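Local coordinates for protein MGS-M4 (Unidentified, PDB 4Q3M) that probably acts as an NAD(P)H-dependent aldo-keto reductase built on a TIM barrel, with a natural substrate that is not known, at residues I105-G110 with I265-D270; A202-K207 with P213-R218; E82-A87 with L115-A120; N8-P13 with Y99-L104. All coordinates share one frame; numbering follows the deposited sequence.

Contact 1: I105-G110 with I265-D270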
# COMPACT_ATOMS: atom_id res chain seq x y z
N ILE A 105 6.86 -6.89 -15.66
CA ILE A 105 6.05 -5.68 -15.77
C ILE A 105 6.36 -4.83 -14.54
O ILE A 105 6.14 -5.26 -13.41
CB ILE A 105 4.55 -5.99 -15.84
CG1 ILE A 105 4.25 -6.97 -16.98
CG2 ILE A 105 3.75 -4.70 -16.01
CD1 ILE A 105 2.79 -7.33 -17.11
N HIS A 106 6.87 -3.62 -14.77
CA HIS A 106 7.43 -2.80 -13.69
C HIS A 106 6.37 -2.33 -12.70
O HIS A 106 6.57 -2.41 -11.49
CB HIS A 106 8.16 -1.60 -14.28
CG HIS A 106 9.29 -1.10 -13.43
ND1 HIS A 106 10.42 -0.51 -13.95
CD2 HIS A 106 9.47 -1.12 -12.08
CE1 HIS A 106 11.24 -0.18 -12.97
NE2 HIS A 106 10.68 -0.54 -11.83
N TRP A 107 5.25 -1.83 -13.21
CA TRP A 107 4.16 -1.35 -12.35
C TRP A 107 2.80 -1.76 -12.90
O TRP A 107 2.66 -2.09 -14.08
CB TRP A 107 4.22 0.17 -12.22
CG TRP A 107 5.44 0.70 -11.53
CD1 TRP A 107 6.62 1.05 -12.12
CD2 TRP A 107 5.60 0.96 -10.13
NE1 TRP A 107 7.51 1.50 -11.18
CE2 TRP A 107 6.91 1.46 -9.95
CE3 TRP A 107 4.77 0.82 -9.02
CZ2 TRP A 107 7.40 1.81 -8.69
CZ3 TRP A 107 5.26 1.17 -7.77
CH2 TRP A 107 6.56 1.66 -7.62
N PHE A 108 1.79 -1.75 -12.03
CA PHE A 108 0.42 -2.01 -12.45
C PHE A 108 -0.21 -0.75 -13.02
O PHE A 108 -0.21 0.30 -12.38
CB PHE A 108 -0.41 -2.54 -11.28
CG PHE A 108 -1.84 -2.86 -11.65
CD1 PHE A 108 -2.15 -4.04 -12.29
CD2 PHE A 108 -2.86 -1.97 -11.34
CE1 PHE A 108 -3.46 -4.33 -12.63
CE2 PHE A 108 -4.17 -2.26 -11.67
CZ PHE A 108 -4.47 -3.44 -12.32
N LYS A 109 -0.76 -0.86 -14.23
CA LYS A 109 -1.37 0.28 -14.90
C LYS A 109 -2.74 -0.09 -15.47
O LYS A 109 -3.06 0.26 -16.60
CB LYS A 109 -0.46 0.80 -16.02
CG LYS A 109 0.90 1.28 -15.55
CD LYS A 109 0.80 2.62 -14.83
CE LYS A 109 0.36 3.72 -15.78
NZ LYS A 109 0.40 5.07 -15.14
N GLY A 110 -3.54 -0.80 -14.68
CA GLY A 110 -4.83 -1.26 -15.12
C GLY A 110 -4.78 -2.72 -15.56
O GLY A 110 -3.74 -3.19 -16.02
N ILE A 265 7.63 2.22 1.83
CA ILE A 265 8.45 3.34 1.36
C ILE A 265 8.01 3.84 -0.01
O ILE A 265 7.84 5.04 -0.21
CB ILE A 265 9.94 2.95 1.30
CG1 ILE A 265 10.43 2.49 2.67
CG2 ILE A 265 10.78 4.11 0.79
CD1 ILE A 265 11.88 2.05 2.68
N PHE A 266 7.83 2.92 -0.95
CA PHE A 266 7.58 3.30 -2.34
C PHE A 266 6.09 3.41 -2.67
O PHE A 266 5.23 3.07 -1.86
CB PHE A 266 8.27 2.31 -3.28
CG PHE A 266 9.76 2.34 -3.19
CD1 PHE A 266 10.49 3.29 -3.90
CD2 PHE A 266 10.45 1.45 -2.39
CE1 PHE A 266 11.87 3.33 -3.82
CE2 PHE A 266 11.83 1.48 -2.31
CZ PHE A 266 12.54 2.42 -3.02
N THR A 267 5.82 3.88 -3.88
CA THR A 267 4.46 4.19 -4.35
C THR A 267 3.46 3.07 -4.10
O THR A 267 3.74 1.90 -4.35
CB THR A 267 4.47 4.51 -5.85
OG1 THR A 267 5.49 5.47 -6.14
CG2 THR A 267 3.11 5.06 -6.29
N GLU A 268 2.29 3.44 -3.58
CA GLU A 268 1.21 2.49 -3.33
C GLU A 268 0.80 1.82 -4.64
O GLU A 268 0.76 2.47 -5.69
CB GLU A 268 0.02 3.19 -2.67
CG GLU A 268 -0.88 2.27 -1.86
CD GLU A 268 -1.84 1.47 -2.72
OE1 GLU A 268 -2.30 2.00 -3.75
OE2 GLU A 268 -2.12 0.31 -2.36
N PHE A 269 0.49 0.53 -4.56
CA PHE A 269 0.25 -0.31 -5.74
C PHE A 269 -0.75 0.27 -6.74
O PHE A 269 -0.58 0.11 -7.95
CB PHE A 269 -0.25 -1.69 -5.30
CG PHE A 269 0.70 -2.42 -4.39
CD1 PHE A 269 1.69 -3.24 -4.92
CD2 PHE A 269 0.60 -2.31 -3.01
CE1 PHE A 269 2.57 -3.92 -4.08
CE2 PHE A 269 1.47 -2.98 -2.18
CZ PHE A 269 2.45 -3.79 -2.71
N ASP A 270 -1.78 0.94 -6.24
CA ASP A 270 -2.87 1.41 -7.09
C ASP A 270 -2.93 2.92 -7.25
O ASP A 270 -3.98 3.48 -7.58
CB ASP A 270 -4.21 0.90 -6.55
CG ASP A 270 -4.46 -0.55 -6.88
OD1 ASP A 270 -4.32 -0.93 -8.06
OD2 ASP A 270 -4.81 -1.32 -5.96
O HOH W 1 1.80 -1.03 -9.12
O HOH W 2 -1.22 1.78 -9.89
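Trp107 and Phe108 reach from the loop that follows strand 102-105 of the TIM barrel to Thr267, Phe269 and Asp270 in the irregular C-terminal tail. The indole brings the edge of its six-membered ring to Thr267: CZ3 of Trp107 lies 3.8 Å from Thr267 O, which sits near the ring plane, and CZ3 and CH2 also rest against Thr267 CB. One residue on, Phe108 offers CD2 to Asp270 OD1 at 3.7 Å, the ring and the carboxylate standing nearly upright to each other (82° between planes). With its CG anti to the backbone N (chi1 -179°), the Phe108 ring is held on the side of the tail.

No direct hydrogen bond joins the two segments, and two waters do that work. One accepts from Phe108 N and donates to Phe269 O at 2.9 Å; the other donates both to Phe108 O, at 3.1 Å, and to the same Phe269 O, so this carbonyl takes two water hydrogens.

Farther out, His142 positions both partners of the ring-carboxylate pair, stacking on Phe108 and hydrogen-bonding Asp270 OD1 through NE2. The hydroxyl of Thr267 is paired with that of Tyr274. Thr267, Glu268, Phe269 and Asp270 also pack on the second subunit, which places the tail at the dimer interface as well as over the C-terminal end of the barrel strands, where TIM-barrel enzymes carry their active sites. Within the tail, Asp270 N donates to Glu268 OE1 at 2.8 Å, approaching from above the carboxylate plane.

Contact 2: A202-K207 with P213-R218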
# COMPACT_ATOMS: atom_id res chain seq x y z
N ALA A 202 20.80 -4.57 15.03
CA ALA A 202 22.16 -4.31 15.49
C ALA A 202 22.63 -5.38 16.47
O ALA A 202 23.80 -5.75 16.47
CB ALA A 202 22.25 -2.93 16.12
N LYS A 203 21.71 -5.86 17.30
CA LYS A 203 22.05 -6.86 18.30
C LYS A 203 22.39 -8.19 17.62
O LYS A 203 23.47 -8.72 17.82
CB LYS A 203 20.90 -7.05 19.29
CG LYS A 203 20.75 -8.48 19.82
CD LYS A 203 19.29 -8.87 20.02
CE LYS A 203 19.16 -10.32 20.49
NZ LYS A 203 19.48 -11.29 19.41
N ILE A 204 21.47 -8.71 16.81
CA ILE A 204 21.63 -10.05 16.27
C ILE A 204 22.83 -10.10 15.32
O ILE A 204 23.34 -11.17 15.01
CB ILE A 204 20.32 -10.54 15.57
CG1 ILE A 204 20.19 -10.05 14.13
CG2 ILE A 204 19.10 -10.16 16.39
CD1 ILE A 204 20.75 -11.02 13.12
N ALA A 205 23.29 -8.93 14.89
CA ALA A 205 24.51 -8.82 14.10
C ALA A 205 25.74 -9.15 14.95
O ALA A 205 26.77 -9.57 14.43
CB ALA A 205 24.63 -7.43 13.50
N LYS A 206 25.62 -8.94 16.26
CA LYS A 206 26.68 -9.31 17.20
C LYS A 206 26.84 -10.82 17.26
O LYS A 206 27.94 -11.33 17.48
CB LYS A 206 26.36 -8.77 18.61
CG LYS A 206 26.03 -9.85 19.63
CD LYS A 206 25.54 -9.30 20.96
CE LYS A 206 24.22 -8.57 20.81
NZ LYS A 206 23.69 -8.05 22.11
N LYS A 207 25.74 -11.53 17.04
CA LYS A 207 25.67 -12.96 17.27
C LYS A 207 26.40 -13.75 16.18
O LYS A 207 26.98 -14.80 16.44
CB LYS A 207 24.21 -13.39 17.35
CG LYS A 207 23.97 -14.86 17.62
CD LYS A 207 22.48 -15.11 17.76
CE LYS A 207 22.16 -16.59 17.87
NZ LYS A 207 20.69 -16.81 17.94
N PRO A 213 23.32 -4.89 7.22
CA PRO A 213 22.78 -5.26 5.90
C PRO A 213 22.87 -6.76 5.61
O PRO A 213 21.89 -7.33 5.13
CB PRO A 213 23.66 -4.47 4.93
CG PRO A 213 24.13 -3.31 5.71
CD PRO A 213 24.34 -3.83 7.10
N GLN A 214 24.02 -7.37 5.88
CA GLN A 214 24.22 -8.81 5.67
C GLN A 214 23.13 -9.62 6.37
O GLN A 214 22.72 -10.68 5.89
CB GLN A 214 25.59 -9.24 6.19
CG GLN A 214 26.75 -8.78 5.34
CD GLN A 214 28.09 -9.19 5.92
OE1 GLN A 214 28.29 -9.16 7.13
NE2 GLN A 214 29.02 -9.58 5.05
N ILE A 215 22.67 -9.10 7.50
CA ILE A 215 21.59 -9.72 8.26
C ILE A 215 20.26 -9.66 7.52
O ILE A 215 19.62 -10.69 7.31
CB ILE A 215 21.44 -9.04 9.62
CG1 ILE A 215 22.61 -9.40 10.54
CG2 ILE A 215 20.08 -9.37 10.23
CD1 ILE A 215 23.08 -10.84 10.40
N ALA A 216 19.85 -8.45 7.15
CA ALA A 216 18.58 -8.22 6.48
C ALA A 216 18.50 -9.05 5.20
O ALA A 216 17.43 -9.53 4.82
CB ALA A 216 18.40 -6.75 6.17
N ILE A 217 19.64 -9.20 4.54
CA ILE A 217 19.73 -10.01 3.33
C ILE A 217 19.52 -11.48 3.65
O ILE A 217 18.72 -12.16 3.00
CB ILE A 217 21.08 -9.81 2.63
CG1 ILE A 217 21.23 -8.36 2.17
CG2 ILE A 217 21.22 -10.75 1.44
CD1 ILE A 217 22.60 -8.01 1.67
N ARG A 218 20.23 -11.98 4.66
CA ARG A 218 20.13 -13.38 5.07
C ARG A 218 18.72 -13.74 5.51
O ARG A 218 18.22 -14.83 5.22
CB ARG A 218 21.11 -13.69 6.20
CG ARG A 218 21.09 -15.14 6.64
CD ARG A 218 21.43 -16.07 5.48
NE ARG A 218 21.10 -17.46 5.78
CZ ARG A 218 21.29 -18.47 4.94
NH1 ARG A 218 21.82 -18.25 3.74
NH2 ARG A 218 20.96 -19.70 5.29
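Ile215 meets Ile204 and Ala205 where two consecutive helices, 199-207 and 212-222, pack against each other in the TIM barrel. Both lie in the connection from strand 180-184 to strand 226-227, a beta-alpha-beta crossover enlarged by additional short helices.

The course of Ile215 explains the fit. From its CB, which is 4.1 Å from Ile204 CD1, the side chain forks into two branches that both face helix 199-207. The short branch, CG2, comes against Ile204 CD1 and, less closely, against Ile204 CG1 at 4.0 Å. The long branch starts with CG1, which touches Ile204 CD1 at 3.6 Å and also approaches the CA and CB of Ala205. Its chi2 of -38° folds the terminal methyl back instead of extending it, and Ile215 CD1 thereby ends 3.6 Å from Ile204 CD1. A single methyl of Ile204 is thus met by every side-chain atom of Ile215, set into the fork between its branches, while Ala205 supplies the small surface beside the longer one.

The contact is purely apolar, and all three residues are buried. Polar groups on the flanks are tied to other parts of the chain: Lys207 forms salt bridges with Asp249 and Asp252, and Arg218 with Glu222. Pro213 and Ala216, on other sides of helix 212-222, pack on Leu196 and Leu195 of helix 192-196, and Pro213 also touches helix 234-241. The backbones come nearest between Ala205 and Ile215, where the methyl of Ala205 stands 4.1 Å from Ile215 CG1.

Contact 3: E82-A87 with L115-A120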
# COMPACT_ATOMS: atom_id res chain seq x y z
N GLU A 82 1.71 -4.40 -28.78
CA GLU A 82 2.65 -3.99 -29.81
C GLU A 82 3.82 -3.18 -29.26
O GLU A 82 4.95 -3.32 -29.71
CB GLU A 82 1.94 -3.18 -30.90
CG GLU A 82 0.88 -3.96 -31.66
CD GLU A 82 1.45 -5.17 -32.39
OE1 GLU A 82 2.64 -5.14 -32.77
OE2 GLU A 82 0.71 -6.16 -32.57
N LYS A 83 3.53 -2.33 -28.28
CA LYS A 83 4.55 -1.47 -27.70
C LYS A 83 5.51 -2.27 -26.82
O LYS A 83 6.68 -1.91 -26.69
CB LYS A 83 3.89 -0.35 -26.89
CG LYS A 83 4.72 0.92 -26.80
CD LYS A 83 3.88 2.09 -26.32
CE LYS A 83 4.63 3.40 -26.42
NZ LYS A 83 3.77 4.57 -26.06
N THR A 84 5.02 -3.36 -26.25
CA THR A 84 5.83 -4.20 -25.38
C THR A 84 6.85 -5.00 -26.19
O THR A 84 8.01 -5.11 -25.80
CB THR A 84 4.95 -5.18 -24.56
OG1 THR A 84 4.21 -4.44 -23.58
CG2 THR A 84 5.82 -6.20 -23.85
N LEU A 85 6.40 -5.56 -27.31
CA LEU A 85 7.28 -6.32 -28.19
C LEU A 85 8.46 -5.48 -28.66
O LEU A 85 9.59 -5.96 -28.76
CB LEU A 85 6.51 -6.85 -29.40
CG LEU A 85 5.39 -7.87 -29.15
CD1 LEU A 85 4.70 -8.23 -30.45
CD2 LEU A 85 5.95 -9.11 -28.47
N GLU A 86 8.19 -4.21 -28.95
CA GLU A 86 9.21 -3.29 -29.43
C GLU A 86 10.14 -2.83 -28.30
O GLU A 86 11.35 -2.72 -28.49
CB GLU A 86 8.56 -2.07 -30.10
CG GLU A 86 9.54 -1.02 -30.59
CD GLU A 86 10.36 -1.47 -31.80
OE1 GLU A 86 10.08 -2.56 -32.34
OE2 GLU A 86 11.28 -0.73 -32.20
N ALA A 87 9.56 -2.57 -27.13
CA ALA A 87 10.34 -2.13 -25.98
C ALA A 87 11.25 -3.25 -25.49
O ALA A 87 12.29 -3.00 -24.88
CB ALA A 87 9.42 -1.67 -24.87
N LEU A 115 -2.80 -7.32 -18.88
CA LEU A 115 -3.03 -8.53 -19.67
C LEU A 115 -2.50 -8.38 -21.09
O LEU A 115 -1.92 -9.31 -21.64
CB LEU A 115 -4.52 -8.86 -19.70
CG LEU A 115 -4.92 -10.16 -20.41
CD1 LEU A 115 -4.16 -11.34 -19.82
CD2 LEU A 115 -6.42 -10.38 -20.33
N SER A 116 -2.71 -7.20 -21.68
CA SER A 116 -2.23 -6.93 -23.04
C SER A 116 -0.71 -6.98 -23.10
O SER A 116 -0.13 -7.49 -24.06
CB SER A 116 -2.73 -5.57 -23.52
OG SER A 116 -2.32 -5.32 -24.86
N THR A 117 -0.08 -6.44 -22.07
CA THR A 117 1.36 -6.50 -21.92
C THR A 117 1.86 -7.92 -21.71
O THR A 117 2.86 -8.34 -22.30
CB THR A 117 1.83 -5.64 -20.75
OG1 THR A 117 1.48 -4.27 -20.98
CG2 THR A 117 3.31 -5.79 -20.54
N TYR A 118 1.15 -8.66 -20.86
CA TYR A 118 1.56 -10.00 -20.51
C TYR A 118 1.39 -10.97 -21.68
O TYR A 118 2.16 -11.92 -21.82
CB TYR A 118 0.77 -10.49 -19.29
CG TYR A 118 1.42 -11.65 -18.58
CD1 TYR A 118 2.44 -11.45 -17.66
CD2 TYR A 118 1.01 -12.96 -18.83
CE1 TYR A 118 3.03 -12.51 -17.01
CE2 TYR A 118 1.60 -14.02 -18.19
CZ TYR A 118 2.61 -13.80 -17.28
OH TYR A 118 3.19 -14.86 -16.63
N ARG A 119 0.38 -10.72 -22.51
CA ARG A 119 0.18 -11.50 -23.72
C ARG A 119 1.41 -11.40 -24.62
O ARG A 119 1.79 -12.36 -25.29
CB ARG A 119 -1.06 -11.04 -24.47
CG ARG A 119 -2.38 -11.53 -23.88
CD ARG A 119 -2.58 -13.02 -24.11
NE ARG A 119 -3.86 -13.48 -23.59
CZ ARG A 119 -4.03 -14.03 -22.39
NH1 ARG A 119 -2.99 -14.18 -21.58
NH2 ARG A 119 -5.24 -14.42 -22.01
N ALA A 120 2.02 -10.22 -24.63
CA ALA A 120 3.26 -10.01 -25.37
C ALA A 120 4.41 -10.75 -24.71
O ALA A 120 5.28 -11.30 -25.39
CB ALA A 120 3.56 -8.53 -25.48
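The flat group met across this pair of TIM-barrel helices is the backbone carbonyl of Ala120, touched at its oxygen by CD2 of Leu85 at 3.8 Å. The flat side chains of segment 115-120 lie outside the contact: the Arg119 guanidinium has Leu115 CD1 over one face, 3.5 Å above its plane, with Glu122 and Asn149 O as partners of its nitrogens, and Tyr118, whose CB is directed away from segment 82-87, has its OH bonded to Ile152 O.

Helices 81-94 and 111-126 are neighbours in the outer layer of the barrel, on either side of strand 102-105 in the sequence. The segments cross at -45° with their axes 8.4 Å apart, a close approach made possible by small residues. Thr84 projects into the interface, its two branches doing different jobs. CG2, anti to the backbone N, packs 3.6 Å from the Ala120 methyl, while OG1, beside that nitrogen (chi1 -70°), lies within hydrogen-bonding reach of two carbonyls, Gly80 O, the stronger partner, and Asp78 O. Thr117 has the same rotamer and crosses Thr84 at about a right angle; its hydroxyl is bonded to Asn113 O and also takes the N-H of Gly80, so both threonines hold the turn that begins helix 81-94. Were Thr84 replaced by an alanine, Gly80 O would probably lose its hydroxyl partner and a gap would probably open beside the methyl of Ala120. Leu74 of strand 69-74 touches both threonines. Between them, OG1 of Thr84 rests 3.4 Å from CG2 of Thr117.

Contact 4: N8-P13 with Y99-L104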
# COMPACT_ATOMS: atom_id res chain seq x y z
N ASN A 8 8.40 -22.95 -13.71
CA ASN A 8 8.73 -23.58 -14.99
C ASN A 8 10.07 -24.31 -14.91
O ASN A 8 10.71 -24.56 -15.93
CB ASN A 8 8.76 -22.54 -16.11
CG ASN A 8 9.90 -21.55 -15.95
OD1 ASN A 8 10.36 -21.28 -14.85
ND2 ASN A 8 10.36 -21.00 -17.07
N ASN A 9 10.48 -24.63 -13.69
CA ASN A 9 11.72 -25.36 -13.40
C ASN A 9 12.99 -24.60 -13.79
O ASN A 9 14.07 -25.18 -13.83
CB ASN A 9 11.71 -26.72 -14.10
CG ASN A 9 10.48 -27.54 -13.77
OD1 ASN A 9 10.01 -27.55 -12.63
ND2 ASN A 9 9.94 -28.22 -14.78
N TYR A 10 12.85 -23.31 -14.06
CA TYR A 10 14.01 -22.49 -14.41
C TYR A 10 14.66 -21.92 -13.15
O TYR A 10 13.99 -21.30 -12.33
CB TYR A 10 13.61 -21.36 -15.36
CG TYR A 10 14.79 -20.73 -16.08
CD1 TYR A 10 15.35 -21.34 -17.19
CD2 TYR A 10 15.33 -19.53 -15.64
CE1 TYR A 10 16.42 -20.77 -17.85
CE2 TYR A 10 16.41 -18.95 -16.30
CZ TYR A 10 16.95 -19.57 -17.40
OH TYR A 10 18.02 -19.00 -18.05
N GLU A 11 15.96 -22.14 -13.01
CA GLU A 11 16.67 -21.73 -11.81
C GLU A 11 16.96 -20.23 -11.79
O GLU A 11 17.17 -19.61 -12.83
CB GLU A 11 17.98 -22.51 -11.66
CG GLU A 11 17.79 -23.98 -11.34
CD GLU A 11 19.10 -24.72 -11.16
OE1 GLU A 11 20.16 -24.11 -11.41
OE2 GLU A 11 19.06 -25.90 -10.77
N MET A 12 16.97 -19.67 -10.59
CA MET A 12 17.21 -18.24 -10.40
C MET A 12 18.02 -18.02 -9.13
O MET A 12 17.57 -18.35 -8.04
CB MET A 12 15.88 -17.48 -10.32
CG MET A 12 16.02 -15.98 -10.13
SD MET A 12 14.42 -15.18 -9.90
CE MET A 12 14.89 -13.46 -9.89
N PRO A 13 19.24 -17.48 -9.28
CA PRO A 13 20.11 -17.17 -8.14
C PRO A 13 19.38 -16.33 -7.10
O PRO A 13 18.90 -15.24 -7.42
CB PRO A 13 21.26 -16.39 -8.77
CG PRO A 13 21.33 -16.91 -10.17
CD PRO A 13 19.90 -17.17 -10.57
N TYR A 99 18.68 -13.20 -25.72
CA TYR A 99 17.67 -13.85 -24.89
C TYR A 99 17.81 -13.28 -23.48
O TYR A 99 18.91 -12.97 -23.03
CB TYR A 99 17.81 -15.38 -24.88
CG TYR A 99 18.79 -15.95 -23.88
CD1 TYR A 99 18.39 -16.28 -22.58
CD2 TYR A 99 20.11 -16.21 -24.23
CE1 TYR A 99 19.29 -16.81 -21.67
CE2 TYR A 99 21.01 -16.74 -23.32
CZ TYR A 99 20.59 -17.04 -22.04
OH TYR A 99 21.49 -17.57 -21.14
N ILE A 100 16.68 -13.13 -22.78
CA ILE A 100 16.68 -12.56 -21.44
C ILE A 100 16.15 -13.59 -20.44
O ILE A 100 15.17 -14.28 -20.72
CB ILE A 100 15.84 -11.27 -21.38
CG1 ILE A 100 16.55 -10.15 -22.14
CG2 ILE A 100 15.60 -10.83 -19.95
CD1 ILE A 100 15.77 -8.87 -22.24
N ASP A 101 16.80 -13.69 -19.29
CA ASP A 101 16.43 -14.68 -18.28
C ASP A 101 15.05 -14.39 -17.68
O ASP A 101 14.22 -15.29 -17.57
CB ASP A 101 17.48 -14.74 -17.18
CG ASP A 101 18.85 -15.14 -17.70
OD1 ASP A 101 19.11 -16.36 -17.81
OD2 ASP A 101 19.66 -14.24 -18.01
N LEU A 102 14.83 -13.14 -17.29
CA LEU A 102 13.56 -12.76 -16.67
C LEU A 102 13.10 -11.38 -17.15
O LEU A 102 13.88 -10.44 -17.21
CB LEU A 102 13.70 -12.76 -15.14
CG LEU A 102 12.47 -12.37 -14.31
CD1 LEU A 102 11.29 -13.27 -14.63
CD2 LEU A 102 12.80 -12.41 -12.83
N TYR A 103 11.82 -11.29 -17.49
CA TYR A 103 11.24 -10.03 -17.94
C TYR A 103 10.01 -9.70 -17.09
O TYR A 103 9.10 -10.52 -16.96
CB TYR A 103 10.87 -10.10 -19.42
CG TYR A 103 10.76 -8.75 -20.10
CD1 TYR A 103 11.71 -7.76 -19.88
CD2 TYR A 103 9.72 -8.47 -20.97
CE1 TYR A 103 11.62 -6.53 -20.50
CE2 TYR A 103 9.62 -7.24 -21.60
CZ TYR A 103 10.58 -6.28 -21.36
OH TYR A 103 10.48 -5.05 -21.98
N LEU A 104 9.99 -8.50 -16.51
CA LEU A 104 8.94 -8.13 -15.57
C LEU A 104 8.14 -6.91 -16.02
O LEU A 104 8.67 -6.01 -16.67
CB LEU A 104 9.54 -7.85 -14.19
CG LEU A 104 10.39 -8.93 -13.52
CD1 LEU A 104 10.97 -8.42 -12.22
CD2 LEU A 104 9.57 -10.19 -13.29
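Tyr10 and Asp101 make the polar half of this contact, and Met12 and Leu102 the apolar half. The Tyr10 hydroxyl donates to Asp101 OD1 at 2.9 Å, using the anti lone pair, the one directed away from OD2. OD1 sits in the plane of the ring at its edge, and the carboxylate is turned 39° from that plane. The other oxygen, OD2, is taken by Val70 N and by a salt bridge to Arg65, so the buried carboxylate is gripped at both ends. Nearby, Met12 runs fully extended from a CG anti to the backbone N (chi1 -179°), which brings CE within 3.8 Å of Leu102 CD2; Leu102 also packs on Val156.

The other flank is looser. Tyr99, partly exposed like Tyr10, comes no closer than 4.4 Å, from its CE1 to Tyr10 OH, and its ring makes a cation-pi contact with Arg65. The turn before Tyr10 is held by a weak bond from Tyr10 N to Asn8 OD1. A phenylalanine at Tyr10 would leave Asp101 OD1 without this donor and would probably weaken the tie between the two segments.

Strand 11-13 pairs with strand 3-5 in a hairpin that meets the start of barrel strand 102-105, the arrangement typical of aldo-keto reductases, in which an N-terminal beta-hairpin closes the bottom of the barrel.

From the N terminus, the hairpin segment 8-13 opens contact 4, which closes at 99-104 and ties the bottom of the barrel to strand 102-105. Before it closes, 82-87 opens contact 3, so the two cross. Contact 1 begins at 105-110, directly after contact 4 ends, and crosses contact 3, which closes at 115-120 by joining neighbouring outer helices; Ile105 CD1 packs 3.8 Å from Thr117 CG2 where contacts 1 and 3 meet. Contact 1 closes at 265-270, bringing the C-terminal tail back to the opposite end of that strand. Within its long loop falls contact 2, a short-range helix pair with its centre about 41 Å from that of contact 3, across the barrel.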